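Local atomic coordinates of glutathione S-transferase (Sphingomonas paucimobilis, PDB entry 1F2E), a protein that binds glutathione and, like other members of the glutathione transferase family, probably conjugates it to electrophilic substrates. Residues E41-L44 with T45-S49; G87-D90 with R91-L95; A186-P189 with A190-A193. All coordinates share one frame; numbering follows the deposited sequence.

Contact 1. Residues E41-L44 with T45-S49; sequences EDFL and TVNPS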
ATOM      1  N   GLU A  41       9.690   2.686 -26.855  1.00 56.19           N
ATOM      2  CA  GLU A  41      10.505   2.181 -25.750  1.00 54.94           C
ATOM      3  C   GLU A  41      10.036   0.867 -25.142  1.00 53.62           C
ATOM      4  O   GLU A  41       8.854   0.513 -25.192  1.00 53.19           O
ATOM      5  CB  GLU A  41      10.563   3.196 -24.607  1.00 56.31           C
ATOM      6  CG  GLU A  41      11.033   4.586 -24.961  1.00 59.30           C
ATOM      7  CD  GLU A  41      11.058   5.488 -23.733  1.00 60.92           C
ATOM      8  OE1 GLU A  41      11.903   5.252 -22.826  1.00 60.29           O
ATOM      9  OE2 GLU A  41      10.224   6.426 -23.662  1.00 61.72           O
ATOM     10  N   ASP A  42      10.987   0.154 -24.552  1.00 51.54           N
ATOM     11  CA  ASP A  42      10.700  -1.094 -23.867  1.00 49.60           C
ATOM     12  C   ASP A  42      10.312  -0.624 -22.469  1.00 47.71           C
ATOM     13  O   ASP A  42      11.160  -0.174 -21.698  1.00 46.79           O
ATOM     14  CB  ASP A  42      11.953  -1.974 -23.817  1.00 49.78           C
ATOM     15  CG  ASP A  42      11.844  -3.094 -22.802  1.00 50.33           C
ATOM     16  OD1 ASP A  42      10.769  -3.729 -22.713  1.00 49.70           O
ATOM     17  OD2 ASP A  42      12.844  -3.346 -22.096  1.00 51.55           O
ATOM     18  N   PHE A  43       9.023  -0.713 -22.157  1.00 45.26           N
ATOM     19  CA  PHE A  43       8.520  -0.252 -20.873  1.00 42.30           C
ATOM     20  C   PHE A  43       9.269  -0.764 -19.644  1.00 42.02           C
ATOM     21  O   PHE A  43       9.241  -0.118 -18.597  1.00 41.70           O
ATOM     22  CB  PHE A  43       7.028  -0.570 -20.745  1.00 39.82           C
ATOM     23  CG  PHE A  43       6.400   0.007 -19.510  1.00 38.41           C
ATOM     24  CD1 PHE A  43       6.515   1.367 -19.231  1.00 35.98           C
ATOM     25  CD2 PHE A  43       5.726  -0.810 -18.608  1.00 35.52           C
ATOM     26  CE1 PHE A  43       5.973   1.905 -18.067  1.00 35.19           C
ATOM     27  CE2 PHE A  43       5.181  -0.283 -17.441  1.00 35.31           C
ATOM     28  CZ  PHE A  43       5.306   1.079 -17.169  1.00 34.23           C
ATOM     29  N   LEU A  44       9.941  -1.906 -19.760  1.00 42.22           N
ATOM     30  CA  LEU A  44      10.689  -2.451 -18.626  1.00 43.28           C
ATOM     31  C   LEU A  44      11.847  -1.533 -18.242  1.00 43.59           C
ATOM     32  O   LEU A  44      12.415  -1.656 -17.157  1.00 43.47           O
ATOM     33  CB  LEU A  44      11.223  -3.853 -18.946  1.00 43.46           C
ATOM     34  CG  LEU A  44      10.180  -4.971 -19.028  1.00 43.25           C
ATOM     35  CD1 LEU A  44      10.854  -6.293 -19.343  1.00 41.88           C
ATOM     36  CD2 LEU A  44       9.433  -5.056 -17.706  1.00 43.63           C
ATOM     37  N   THR A  45      12.193  -0.617 -19.140  1.00 44.33           N
ATOM     38  CA  THR A  45      13.268   0.337 -18.890  1.00 44.42           C
ATOM     39  C   THR A  45      12.718   1.500 -18.073  1.00 45.07           C
ATOM     40  O   THR A  45      13.430   2.101 -17.271  1.00 46.71           O
ATOM     41  CB  THR A  45      13.848   0.881 -20.204  1.00 44.65           C
ATOM     42  OG1 THR A  45      14.571  -0.163 -20.875  1.00 43.89           O
ATOM     43  CG2 THR A  45      14.780   2.053 -19.931  1.00 44.58           C
ATOM     44  N   VAL A  46      11.444   1.814 -18.280  1.00 44.12           N
ATOM     45  CA  VAL A  46      10.800   2.894 -17.549  1.00 42.29           C
ATOM     46  C   VAL A  46      10.475   2.385 -16.148  1.00 41.44           C
ATOM     47  O   VAL A  46      10.732   3.062 -15.150  1.00 42.90           O
ATOM     48  CB  VAL A  46       9.513   3.346 -18.260  1.00 42.33           C
ATOM     49  CG1 VAL A  46       8.861   4.477 -17.490  1.00 43.44           C
ATOM     50  CG2 VAL A  46       9.841   3.790 -19.680  1.00 42.26           C
ATOM     51  N   ASN A  47       9.912   1.182 -16.082  1.00 39.29           N
ATOM     52  CA  ASN A  47       9.573   0.548 -14.814  1.00 37.75           C
ATOM     53  C   ASN A  47       9.914  -0.943 -14.913  1.00 37.09           C
ATOM     54  O   ASN A  47       9.194  -1.712 -15.547  1.00 36.48           O
ATOM     55  CB  ASN A  47       8.089   0.737 -14.499  1.00 37.12           C
ATOM     56  CG  ASN A  47       7.677   0.035 -13.228  1.00 36.78           C
ATOM     57  OD1 ASN A  47       8.460  -0.071 -12.287  1.00 38.26           O
ATOM     58  ND2 ASN A  47       6.441  -0.441 -13.186  1.00 37.67           N
ATOM     59  N   PRO A  48      11.027  -1.366 -14.286  1.00 36.96           N
ATOM     60  CA  PRO A  48      11.457  -2.772 -14.320  1.00 36.21           C
ATOM     61  C   PRO A  48      10.422  -3.857 -14.011  1.00 34.39           C
ATOM     62  O   PRO A  48      10.550  -4.975 -14.506  1.00 33.89           O
ATOM     63  CB  PRO A  48      12.660  -2.799 -13.367  1.00 35.71           C
ATOM     64  CG  PRO A  48      12.478  -1.573 -12.511  1.00 39.12           C
ATOM     65  CD  PRO A  48      11.959  -0.555 -13.488  1.00 36.13           C
ATOM     66  N   SER A  49       9.403  -3.546 -13.211  1.00 32.74           N
ATOM     67  CA  SER A  49       8.377  -4.547 -12.895  1.00 31.28           C
ATOM     68  C   SER A  49       7.400  -4.721 -14.066  1.00 30.84           C
ATOM     69  O   SER A  49       6.641  -5.689 -14.120  1.00 29.54           O
ATOM     70  CB  SER A  49       7.597  -4.154 -11.629  1.00 32.29           C
ATOM     71  OG  SER A  49       6.774  -3.020 -11.854  1.00 34.02           O
TER

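Contact 2. Residues G87-D90 with R91-L95; sequences GSLD and RYRLL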
ATOM      1  N   GLY A  87       1.964  17.919   7.308  1.00 27.31           N
ATOM      2  CA  GLY A  87       1.932  18.375   8.683  1.00 26.73           C
ATOM      3  C   GLY A  87       0.602  18.177   9.376  1.00 27.40           C
ATOM      4  O   GLY A  87       0.531  18.229  10.601  1.00 29.75           O
ATOM      5  N   SER A  88      -0.460  17.949   8.610  1.00 25.93           N
ATOM      6  CA  SER A  88      -1.767  17.749   9.220  1.00 23.79           C
ATOM      7  C   SER A  88      -2.034  16.276   9.497  1.00 23.88           C
ATOM      8  O   SER A  88      -1.613  15.393   8.744  1.00 21.18           O
ATOM      9  CB  SER A  88      -2.874  18.316   8.325  1.00 23.31           C
ATOM     10  OG  SER A  88      -2.964  17.609   7.107  1.00 22.92           O
ATOM     11  N   LEU A  89      -2.741  16.019  10.588  1.00 23.00           N
ATOM     12  CA  LEU A  89      -3.075  14.661  10.976  1.00 24.52           C
ATOM     13  C   LEU A  89      -3.895  14.046   9.847  1.00 24.20           C
ATOM     14  O   LEU A  89      -3.759  12.860   9.528  1.00 20.75           O
ATOM     15  CB  LEU A  89      -3.905  14.681  12.258  1.00 28.19           C
ATOM     16  CG  LEU A  89      -3.962  13.452  13.171  1.00 29.64           C
ATOM     17  CD1 LEU A  89      -5.176  13.618  14.086  1.00 30.93           C
ATOM     18  CD2 LEU A  89      -4.079  12.164  12.377  1.00 28.99           C
ATOM     19  N   ASP A  90      -4.741  14.876   9.244  1.00 23.98           N
ATOM     20  CA  ASP A  90      -5.612  14.444   8.162  1.00 24.71           C
ATOM     21  C   ASP A  90      -4.849  13.827   6.996  1.00 22.52           C
ATOM     22  O   ASP A  90      -5.415  13.069   6.220  1.00 23.59           O
ATOM     23  CB  ASP A  90      -6.460  15.624   7.671  1.00 27.30           C
ATOM     24  CG  ASP A  90      -7.627  15.182   6.805  1.00 31.38           C
ATOM     25  OD1 ASP A  90      -8.314  14.215   7.193  1.00 31.00           O
ATOM     26  OD2 ASP A  90      -7.871  15.804   5.745  1.00 34.79           O
ATOM     27  N   ARG A  91      -3.565  14.142   6.874  1.00 22.32           N
ATOM     28  CA  ARG A  91      -2.767  13.591   5.783  1.00 21.87           C
ATOM     29  C   ARG A  91      -2.517  12.104   5.995  1.00 21.46           C
ATOM     30  O   ARG A  91      -2.473  11.324   5.037  1.00 20.81           O
ATOM     31  CB  ARG A  91      -1.429  14.324   5.663  1.00 21.68           C
ATOM     32  CG  ARG A  91      -0.692  14.021   4.364  1.00 25.59           C
ATOM     33  CD  ARG A  91       0.512  14.924   4.192  1.00 26.31           C
ATOM     34  NE  ARG A  91       1.288  14.586   3.004  1.00 29.27           N
ATOM     35  CZ  ARG A  91       1.028  15.019   1.773  1.00 29.33           C
ATOM     36  NH1 ARG A  91      -0.001  15.825   1.541  1.00 25.21           N
ATOM     37  NH2 ARG A  91       1.812  14.645   0.771  1.00 28.32           N
ATOM     38  N   TYR A  92      -2.352  11.714   7.254  1.00 18.82           N
ATOM     39  CA  TYR A  92      -2.115  10.319   7.576  1.00 20.03           C
ATOM     40  C   TYR A  92      -3.394   9.528   7.356  1.00 19.40           C
ATOM     41  O   TYR A  92      -3.347   8.370   6.926  1.00 18.17           O
ATOM     42  CB  TYR A  92      -1.610  10.187   9.020  1.00 22.05           C
ATOM     43  CG  TYR A  92      -0.342  10.989   9.241  1.00 23.97           C
ATOM     44  CD1 TYR A  92      -0.396  12.284   9.755  1.00 22.67           C
ATOM     45  CD2 TYR A  92       0.903  10.489   8.841  1.00 23.15           C
ATOM     46  CE1 TYR A  92       0.752  13.067   9.862  1.00 22.61           C
ATOM     47  CE2 TYR A  92       2.058  11.267   8.942  1.00 22.69           C
ATOM     48  CZ  TYR A  92       1.971  12.555   9.452  1.00 22.10           C
ATOM     49  OH  TYR A  92       3.096  13.341   9.533  1.00 22.06           O
ATOM     50  N   ARG A  93      -4.536  10.154   7.629  1.00 18.20           N
ATOM     51  CA  ARG A  93      -5.816   9.487   7.400  1.00 19.44           C
ATOM     52  C   ARG A  93      -5.881   9.182   5.906  1.00 16.72           C
ATOM     53  O   ARG A  93      -6.306   8.106   5.508  1.00 18.59           O
ATOM     54  CB  ARG A  93      -6.999  10.387   7.769  1.00 20.39           C
ATOM     55  CG  ARG A  93      -7.009  10.861   9.206  1.00 26.26           C
ATOM     56  CD  ARG A  93      -8.299  11.601   9.531  1.00 25.20           C
ATOM     57  NE  ARG A  93      -8.240  12.187  10.868  1.00 27.97           N
ATOM     58  CZ  ARG A  93      -8.132  13.487  11.114  1.00 26.30           C
ATOM     59  NH1 ARG A  93      -8.077  14.356  10.110  1.00 27.99           N
ATOM     60  NH2 ARG A  93      -8.062  13.917  12.366  1.00 25.76           N
ATOM     61  N   LEU A  94      -5.459  10.134   5.080  1.00 14.12           N
ATOM     62  CA  LEU A  94      -5.474   9.921   3.638  1.00 16.08           C
ATOM     63  C   LEU A  94      -4.525   8.789   3.263  1.00 15.91           C
ATOM     64  O   LEU A  94      -4.881   7.899   2.491  1.00 18.14           O
ATOM     65  CB  LEU A  94      -5.053  11.187   2.884  1.00 13.04           C
ATOM     66  CG  LEU A  94      -4.882  10.980   1.375  1.00 16.41           C
ATOM     67  CD1 LEU A  94      -6.216  10.504   0.767  1.00 15.82           C
ATOM     68  CD2 LEU A  94      -4.438  12.280   0.714  1.00 15.18           C
ATOM     69  N   LEU A  95      -3.317   8.824   3.814  1.00 15.81           N
ATOM     70  CA  LEU A  95      -2.327   7.798   3.508  1.00 17.69           C
ATOM     71  C   LEU A  95      -2.817   6.404   3.897  1.00 17.11           C
ATOM     72  O   LEU A  95      -2.535   5.412   3.209  1.00 17.23           O
ATOM     73  CB  LEU A  95      -1.012   8.115   4.217  1.00 20.31           C
ATOM     74  CG  LEU A  95       0.117   7.116   3.967  1.00 26.00           C
ATOM     75  CD1 LEU A  95       0.292   6.847   2.466  1.00 25.34           C
ATOM     76  CD2 LEU A  95       1.389   7.675   4.578  1.00 27.07           C
TER
HETATM   77  O   HOH W   1       2.559  15.354   7.086  1.00 36.87           O

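Contact 3. Residues A186-P189 with A190-A193; sequences AQRP and AVGA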
ATOM      1  N   ALA A 186     -18.623   9.995 -11.258  1.00 12.79           N
ATOM      2  CA  ALA A 186     -18.644   9.674 -12.686  1.00 12.14           C
ATOM      3  C   ALA A 186     -18.947  10.907 -13.546  1.00 13.56           C
ATOM      4  O   ALA A 186     -18.558  10.970 -14.721  1.00 13.57           O
ATOM      5  CB  ALA A 186     -19.693   8.595 -12.955  1.00 10.68           C
ATOM      6  N   GLN A 187     -19.641  11.883 -12.961  1.00 12.57           N
ATOM      7  CA  GLN A 187     -20.019  13.097 -13.683  1.00 14.76           C
ATOM      8  C   GLN A 187     -18.968  14.202 -13.735  1.00 14.84           C
ATOM      9  O   GLN A 187     -19.122  15.167 -14.480  1.00 15.73           O
ATOM     10  CB  GLN A 187     -21.290  13.693 -13.082  1.00 16.91           C
ATOM     11  CG  GLN A 187     -22.535  12.901 -13.316  1.00 20.85           C
ATOM     12  CD  GLN A 187     -23.636  13.332 -12.386  1.00 22.97           C
ATOM     13  OE1 GLN A 187     -23.815  12.757 -11.310  1.00 23.25           O
ATOM     14  NE2 GLN A 187     -24.371  14.368 -12.781  1.00 24.70           N
ATOM     15  N   ARG A 188     -17.917  14.092 -12.941  1.00 13.63           N
ATOM     16  CA  ARG A 188     -16.895  15.127 -12.960  1.00 13.71           C
ATOM     17  C   ARG A 188     -16.274  15.232 -14.351  1.00 13.72           C
ATOM     18  O   ARG A 188     -16.089  14.224 -15.041  1.00 14.75           O
ATOM     19  CB  ARG A 188     -15.816  14.826 -11.910  1.00 11.67           C
ATOM     20  CG  ARG A 188     -16.331  14.901 -10.472  1.00 11.43           C
ATOM     21  CD  ARG A 188     -15.222  14.525  -9.482  1.00 13.62           C
ATOM     22  NE  ARG A 188     -14.234  15.593  -9.315  1.00 12.25           N
ATOM     23  CZ  ARG A 188     -14.339  16.563  -8.409  1.00 15.03           C
ATOM     24  NH1 ARG A 188     -15.383  16.602  -7.586  1.00 12.70           N
ATOM     25  NH2 ARG A 188     -13.396  17.488  -8.311  1.00 10.60           N
ATOM     26  N   PRO A 189     -15.954  16.461 -14.790  1.00 14.60           N
ATOM     27  CA  PRO A 189     -15.352  16.670 -16.116  1.00 13.21           C
ATOM     28  C   PRO A 189     -14.016  15.955 -16.301  1.00 12.93           C
ATOM     29  O   PRO A 189     -13.730  15.424 -17.374  1.00 13.59           O
ATOM     30  CB  PRO A 189     -15.232  18.193 -16.212  1.00 13.15           C
ATOM     31  CG  PRO A 189     -15.127  18.621 -14.768  1.00 15.59           C
ATOM     32  CD  PRO A 189     -16.150  17.742 -14.091  1.00 12.10           C
ATOM     33  N   ALA A 190     -13.205  15.921 -15.252  1.00 12.55           N
ATOM     34  CA  ALA A 190     -11.910  15.260 -15.335  1.00 11.47           C
ATOM     35  C   ALA A 190     -12.077  13.746 -15.523  1.00 11.21           C
ATOM     36  O   ALA A 190     -11.320  13.120 -16.255  1.00 11.31           O
ATOM     37  CB  ALA A 190     -11.090  15.550 -14.070  1.00 10.52           C
ATOM     38  N   VAL A 191     -13.073  13.170 -14.856  1.00 12.68           N
ATOM     39  CA  VAL A 191     -13.329  11.738 -14.946  1.00 13.72           C
ATOM     40  C   VAL A 191     -13.732  11.348 -16.353  1.00 15.43           C
ATOM     41  O   VAL A 191     -13.118  10.469 -16.961  1.00 15.75           O
ATOM     42  CB  VAL A 191     -14.438  11.298 -13.962  1.00 15.13           C
ATOM     43  CG1 VAL A 191     -14.811   9.845 -14.208  1.00 13.69           C
ATOM     44  CG2 VAL A 191     -13.947  11.468 -12.523  1.00 14.32           C
ATOM     45  N   GLY A 192     -14.757  12.017 -16.875  1.00 14.33           N
ATOM     46  CA  GLY A 192     -15.214  11.721 -18.211  1.00 14.94           C
ATOM     47  C   GLY A 192     -14.179  12.018 -19.280  1.00 16.41           C
ATOM     48  O   GLY A 192     -14.137  11.344 -20.307  1.00 18.49           O
ATOM     49  N   ALA A 193     -13.341  13.025 -19.058  1.00 14.11           N
ATOM     50  CA  ALA A 193     -12.336  13.362 -20.053  1.00 13.12           C
ATOM     51  C   ALA A 193     -11.319  12.233 -20.105  1.00 13.63           C
ATOM     52  O   ALA A 193     -10.845  11.868 -21.179  1.00 13.05           O
ATOM     53  CB  ALA A 193     -11.656  14.692 -19.706  1.00 10.76           C
TER

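Contact 1. Residues E41-L44 with T45-S49
Phe43 O is the carbonyl shared by two amides of the following residues. Asn47 N donates to Phe43 O at 2.9 Å, almost straight at 175° and close to the extension of the C=O bond. Val46 N is as near to Phe43 O but bends to 128° and counts as weak. One step earlier, Thr45 N donates to Asp42 O at 2.8 Å, tilted out of the carbonyl plane. Together these bonds wind one short, loosely bonded helical turn. Leu44 O is approached by the CA of Pro48 at 3.2 Å, a CH...O contact where the proline nitrogen has no hydrogen to give. The Phe43 ring, its CG anti to the backbone N (chi1 -174°), swings alongside the Asn47 side chain, bringing Phe43 CZ to 3.9 Å from Asn47 CB. Val46 approaches the ring obliquely, with its CB 3.7 Å from Phe43 CD1. Without the ring, as with an alanine here, Val46 CB and Asn47 CB would probably lose their apolar cover on this side. The Asn47 amide bonds weakly to Ser49 OG, but its ND2 has a stronger partner in Lys51 O. Both segments belong to the thioredoxin-like domain, round helix 43-46: Phe43 meets the ring of Phe4 on strand 2-5 and the glutathione-binding Val52, while Val46 and Asn47 rest on strand 62-64 through Thr62 and Thr64.

Contact 2. Residues G87-D90 with R91-L95
Leu89 CD2 lies over one face of the Arg93 guanidinium, 4.1 Å from its plane and displaced from the middle, and Asp90 OD1 is at the edge. At the edge of the Tyr92 ring lies Leu89 O, 3.4 Å from Tyr92 CD1. The edge contact of Arg93 is a salt bridge, Arg93 NH1 to Asp90 OD1 at 2.9 Å. The oxygen lies almost in the guanidinium plane, yet NH1 meets it on the anti side, 29° out of the carboxylate plane, and the two planes are 48° apart: one N-H is used, not a forked pair. Arg93 CG stands anti to its carbonyl carbon (chi1 -58°), which sends the extended chain back toward the start of the helix. A water accepts from Gly87 N at 2.6 Å and donates to Tyr92 OH at 3.2 Å. Among the bonds of the first turns, Arg91 N meets Ser88 O at 3.0 Å, three residues back, and Leu94 N meets Asp90 O at 3.1 Å, four back. Asp75 of the second subunit bonds Tyr92 OH. Arg93 is paired with two carboxylates, at NH1 by Asp90 and at NE by a salt bridge to Glu61 of the second subunit, which probably stabilises its positive charge and ties this helix start to the dimer contact.

Contact 3. Residues A186-P189 with A190-A193
Val191 packs closely against Arg188, whereas the ring of Pro189, the next residue, is exposed. On the packed side, Val191 CG2 touches Arg188 CB at 3.9 Å, and CB of the valine sits 3.5 Å from Arg188 O. Val191 CG1, anti to the backbone N (chi1 172°), lies 3.9 Å from Ala186 O. Val191 and Ala190 are buried here, the valine against Ile16 and Tyr159, the alanine against Arg19 and Glu20. On the looser side, the CB bond of Pro189 points away from 190-193, and the near neighbour of its ring in that segment is Ala190 N. Ala186 is exposed too, yet rests on Tyr159 of helix 153-161. The backbone joins both sides. Gly192 N donates to Arg188 O at 3.2 Å with an angle of 175°, and Ala193 N to Pro189 O at 3.0 Å, a more bent bond of 145°. Ala193 CB also comes within 3.2 Å of Pro189 O. The polar end of Arg188 leaves this turn to form a salt bridge with Glu20 and a cation-pi contact with Phe151. Arg188 occupies the N-cap and Pro189 the first helical position, where a nitrogen lacking a hydrogen costs no helical bond. Proline at N1 after an N-cap residue is a common helix start, and here it opens helix 189-198 and packs it on helix 12-21 of the thioredoxin-like domain.

How the contacts relate
Along the chain the contacts run in series, each closing before the next opens. Contact 1 forms the short helix 43-46 in the thioredoxin-like domain, contact 2 begins the long helix 89-113, and contact 3 begins helix 189-198 near the C-terminus. The centres of contact 1 and contact 2 are about 32 Å apart. Between contact 1 and contact 3 the centres lie about 30 Å apart, and between contact 2 and contact 3 about 26 Å; none touches another. The three therefore report on separate parts of the architecture: contact 1 borders the glutathione pocket, contact 2 faces the second subunit, and contact 3 joins the helical region to helix 12-21. All three are local turns: contact 1 spans one short helix, contacts 2 and 3 start longer ones.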